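Local coordinates for peptidylprolyl Isomerase (Naegleria fowleri, PDB 6MKE), which probably catalyses cis-trans isomerisation of peptide bonds preceding proline, as an FKBP-family enzyme, and binds the macrolide FK506 (tacrolimus), at residues His45-Leu50 against Ser58-Gly63. Residues are numbered along the deposited sequence; the frame is centred on the assembly and turned at random.
Sequences HYTGTL and SSLDRG. With FK5 (8-deethyl-8-[but-3-enyl]-ascomycin), chain E.
Thr47 and Ser58 face each other as an antiparallel non-hydrogen-bonded pair, CA to CA 4.1 Å, and just beyond it strand 55-58 leaves the sheet as a 3-10 turn over residues 59-62. Tyr46 O takes two bonds at this exit, from Ser59 N (2.9 Å) and from Ser58 OG (2.9 Å), the latter donor tilted only 16° from the carbonyl plane. Ser58 OG is turned away from its own backbone N, a rotation that also lets it accept from Leu60 N, closing an ST turn. Ser59 OG receives Tyr46 N in a fairly straight bond (2.9 Å, 161° at the hydrogen), so the serine hydroxyl takes the place of a strand carbonyl.

The Tyr46 ring stands beside this turn. Ser59 N sits 3.9 Å above its centre on one face, while FK5 C5 covers the opposite face, 3.6 Å from Tyr46 CZ. The Arg62 guanidinium reaches the phenol end obliquely, its plane 38° from the ring; Arg62 NH2 is 3.0 Å from Tyr46 OH, but at a poor angle for bonding. Asp57 instead accepts from Tyr46 OH and forms a salt bridge with Arg62, while FK5 C44 lies over one guanidinium face.

Tyr46 thereby forms part of the FKBP ligand pocket, edge-to-face with Trp79 of helix 77-84 and Phe66 of strand 66-69, while strand 41-50 pairs through His45 and Thr47 with strand 117-126.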
loop_
_atom_site.group_PDB
_atom_site.type_symbol
_atom_site.label_atom_id
_atom_site.label_comp_id
_atom_site.label_asym_id
_atom_site.label_seq_id
_atom_site.Cartn_x
_atom_site.Cartn_y
_atom_site.Cartn_z
ATOM N N HIS A 45 -0.077 -9.421 -0.583
ATOM C CA HIS A 45 -1.184 -9.384 -1.528
ATOM C C HIS A 45 -1.697 -7.952 -1.606
ATOM O O HIS A 45 -1.707 -7.230 -0.606
ATOM C CB HIS A 45 -2.329 -10.303 -1.097
ATOM C CG HIS A 45 -2.031 -11.764 -1.230
ATOM N ND1 HIS A 45 -1.262 -12.279 -2.252
ATOM C CD2 HIS A 45 -2.411 -12.821 -0.474
ATOM C CE1 HIS A 45 -1.178 -13.590 -2.115
ATOM N NE2 HIS A 45 -1.865 -13.944 -1.044
ATOM N N TYR A 46 -2.132 -7.536 -2.793
ATOM C CA TYR A 46 -2.686 -6.197 -2.898
ATOM C C TYR A 46 -3.749 -6.134 -3.982
ATOM O O TYR A 46 -3.797 -6.962 -4.895
ATOM C CB TYR A 46 -1.593 -5.141 -3.142
ATOM C CG TYR A 46 -1.057 -5.056 -4.554
ATOM C CD1 TYR A 46 -1.716 -4.311 -5.530
ATOM C CD2 TYR A 46 0.133 -5.687 -4.901
ATOM C CE1 TYR A 46 -1.220 -4.226 -6.817
ATOM C CE2 TYR A 46 0.639 -5.601 -6.181
ATOM C CZ TYR A 46 -0.038 -4.869 -7.135
ATOM O OH TYR A 46 0.468 -4.785 -8.411
ATOM N N THR A 47 -4.609 -5.127 -3.849
ATOM C CA THR A 47 -5.603 -4.768 -4.848
ATOM C C THR A 47 -5.702 -3.253 -4.868
ATOM O O THR A 47 -5.910 -2.633 -3.824
ATOM C CB THR A 47 -6.973 -5.387 -4.537
ATOM O OG1 THR A 47 -6.874 -6.816 -4.563
ATOM C CG2 THR A 47 -8.007 -4.933 -5.555
ATOM N N GLY A 48 -5.545 -2.662 -6.044
ATOM C CA GLY A 48 -5.574 -1.216 -6.205
ATOM C C GLY A 48 -6.849 -0.770 -6.900
ATOM O O GLY A 48 -7.270 -1.376 -7.888
ATOM N N THR A 49 -7.449 0.301 -6.381
ATOM C CA THR A 49 -8.650 0.878 -6.960
ATOM C C THR A 49 -8.516 2.393 -6.994
ATOM O O THR A 49 -7.738 2.987 -6.243
ATOM C CB THR A 49 -9.917 0.501 -6.172
ATOM O OG1 THR A 49 -9.739 0.838 -4.790
ATOM C CG2 THR A 49 -10.227 -0.991 -6.299
ATOM N N LEU A 50 -9.288 3.017 -7.880
ATOM C CA LEU A 50 -9.451 4.461 -7.846
ATOM C C LEU A 50 -10.484 4.833 -6.784
ATOM O O LEU A 50 -11.147 3.972 -6.200
ATOM C CB LEU A 50 -9.867 4.985 -9.220
ATOM C CG LEU A 50 -8.906 4.686 -10.374
ATOM C CD1 LEU A 50 -9.468 5.209 -11.693
ATOM C CD2 LEU A 50 -7.526 5.280 -10.087
ATOM N N SER A 58 -4.324 -5.947 -9.340
ATOM C CA SER A 58 -4.282 -6.760 -8.134
ATOM C C SER A 58 -3.227 -7.840 -8.309
ATOM O O SER A 58 -3.139 -8.462 -9.369
ATOM C CB SER A 58 -5.638 -7.402 -7.822
ATOM O OG SER A 58 -5.517 -8.323 -6.749
ATOM N N SER A 59 -2.431 -8.055 -7.258
ATOM C CA SER A 59 -1.455 -9.137 -7.285
ATOM C C SER A 59 -2.128 -10.490 -7.465
ATOM O O SER A 59 -1.503 -11.428 -7.973
ATOM C CB SER A 59 -0.618 -9.129 -6.006
ATOM O OG SER A 59 -1.426 -9.419 -4.877
ATOM N N LEU A 60 -3.398 -10.610 -7.058
ATOM C CA LEU A 60 -4.124 -11.861 -7.252
ATOM C C LEU A 60 -4.286 -12.192 -8.730
ATOM O O LEU A 60 -4.351 -13.372 -9.095
ATOM C CB LEU A 60 -5.490 -11.795 -6.564
ATOM C CG LEU A 60 -5.495 -11.918 -5.038
ATOM C CD1 LEU A 60 -5.266 -10.573 -4.367
ATOM C CD2 LEU A 60 -6.791 -12.554 -4.550
ATOM N N ASP A 61 -4.325 -11.174 -9.595
ATOM C CA ASP A 61 -4.431 -11.413 -11.031
ATOM C C ASP A 61 -3.234 -12.175 -11.582
ATOM O O ASP A 61 -3.315 -12.718 -12.690
ATOM C CB ASP A 61 -4.585 -10.091 -11.782
ATOM C CG ASP A 61 -5.870 -9.365 -11.434
ATOM O OD1 ASP A 61 -6.818 -10.024 -10.953
ATOM O OD2 ASP A 61 -5.931 -8.137 -11.654
ATOM N N ARG A 62 -2.126 -12.221 -10.845
ATOM C CA ARG A 62 -0.960 -12.997 -11.238
ATOM C C ARG A 62 -0.750 -14.215 -10.347
ATOM O O ARG A 62 0.266 -14.905 -10.484
ATOM C CB ARG A 62 0.282 -12.102 -11.249
ATOM C CG ARG A 62 0.211 -11.025 -12.331
ATOM C CD ARG A 62 1.283 -9.960 -12.178
ATOM N NE ARG A 62 1.011 -9.060 -11.063
ATOM C CZ ARG A 62 0.135 -8.060 -11.103
ATOM N NH1 ARG A 62 -0.571 -7.828 -12.203
ATOM N NH2 ARG A 62 -0.039 -7.290 -10.041
ATOM N N GLY A 63 -1.683 -14.484 -9.434
ATOM C CA GLY A 63 -1.717 -15.739 -8.707
ATOM C C GLY A 63 -0.571 -15.990 -7.758
ATOM O O GLY A 63 -0.311 -17.145 -7.417
HETATM C C1 FK5 E . 4.365 0.714 -7.381
HETATM C C2 FK5 E . 2.954 0.386 -6.895
HETATM C C3 FK5 E . 2.964 -0.186 -5.477
HETATM C C4 FK5 E . 3.400 -1.648 -5.484
HETATM C C5 FK5 E . 2.538 -2.474 -6.421
HETATM C C6 FK5 E . 2.560 -1.900 -7.821
HETATM C C8 FK5 E . 1.139 0.041 -8.450
HETATM C C9 FK5 E . 0.232 -0.875 -9.282
HETATM C C10 FK5 E . 0.491 -1.031 -10.795
HETATM C C11 FK5 E . 1.191 0.201 -11.394
HETATM C C12 FK5 E . 1.831 -0.154 -12.738
HETATM C C13 FK5 E . 2.703 -1.388 -12.649
HETATM C C14 FK5 E . 1.898 -2.541 -12.065
HETATM C C15 FK5 E . 2.687 -3.819 -11.835
HETATM C C16 FK5 E . 4.026 -3.631 -11.144
HETATM C C17 FK5 E . 4.701 -4.926 -10.669
HETATM C C18 FK5 E . 5.516 -5.580 -11.793
HETATM C C19 FK5 E . 6.823 -4.902 -12.125
HETATM C C20 FK5 E . 6.879 -3.908 -13.004
HETATM C C21 FK5 E . 8.081 -3.064 -13.355
HETATM C C22 FK5 E . 7.977 -1.770 -12.547
HETATM C C23 FK5 E . 8.460 -1.861 -11.115
HETATM C C24 FK5 E . 7.978 -0.742 -10.191
HETATM C C25 FK5 E . 6.535 -0.903 -9.693
HETATM C C26 FK5 E . 6.046 0.386 -9.006
HETATM C C27 FK5 E . 6.080 1.615 -9.889
HETATM C C28 FK5 E . 6.873 2.637 -9.588
HETATM C C29 FK5 E . 7.115 3.883 -10.380
HETATM C C30 FK5 E . 7.127 5.121 -9.464
HETATM C C31 FK5 E . 7.390 6.407 -10.224
HETATM C C32 FK5 E . 8.740 6.301 -10.919
HETATM C C33 FK5 E . 8.761 5.110 -11.858
HETATM C C34 FK5 E . 8.463 3.808 -11.119
HETATM C C35 FK5 E . 0.241 1.386 -11.549
HETATM C C36 FK5 E . 3.672 -5.916 -10.131
HETATM C C37 FK5 E . 8.014 -5.396 -11.355
HETATM C C38 FK5 E . 8.100 -2.780 -14.870
HETATM C C39 FK5 E . 9.387 -2.169 -15.322
HETATM C C40 FK5 E . 10.514 -2.793 -15.461
HETATM C C41 FK5 E . 6.393 -2.109 -8.766
HETATM C C42 FK5 E . 5.191 1.581 -11.098
HETATM C C43 FK5 E . 4.244 -0.917 -14.409
HETATM C C44 FK5 E . 1.962 -5.491 -13.376
HETATM C C45 FK5 E . 6.335 8.373 -9.369
HETATM N N7 FK5 E . 2.187 -0.483 -7.793
HETATM O O1 FK5 E . 4.700 0.122 -8.541
HETATM O O2 FK5 E . 5.106 1.434 -6.776
HETATM O O3 FK5 E . 0.842 1.228 -8.403
HETATM O O4 FK5 E . -0.674 -1.471 -8.732
HETATM O O5 FK5 E . 1.365 -2.144 -10.795
HETATM O O6 FK5 E . -0.584 -1.379 -11.604
HETATM O O7 FK5 E . 3.183 -1.740 -13.946
HETATM O O8 FK5 E . 2.875 -4.437 -13.109
HETATM O O9 FK5 E . 7.530 -0.738 -12.999
HETATM O O10 FK5 E . 8.846 -0.676 -9.058
HETATM O O11 FK5 E . 7.470 7.520 -9.334
HETATM O O12 FK5 E . 9.034 7.502 -11.634
HETATM O O HOH W 1 -1.447 -11.901 -4.634
#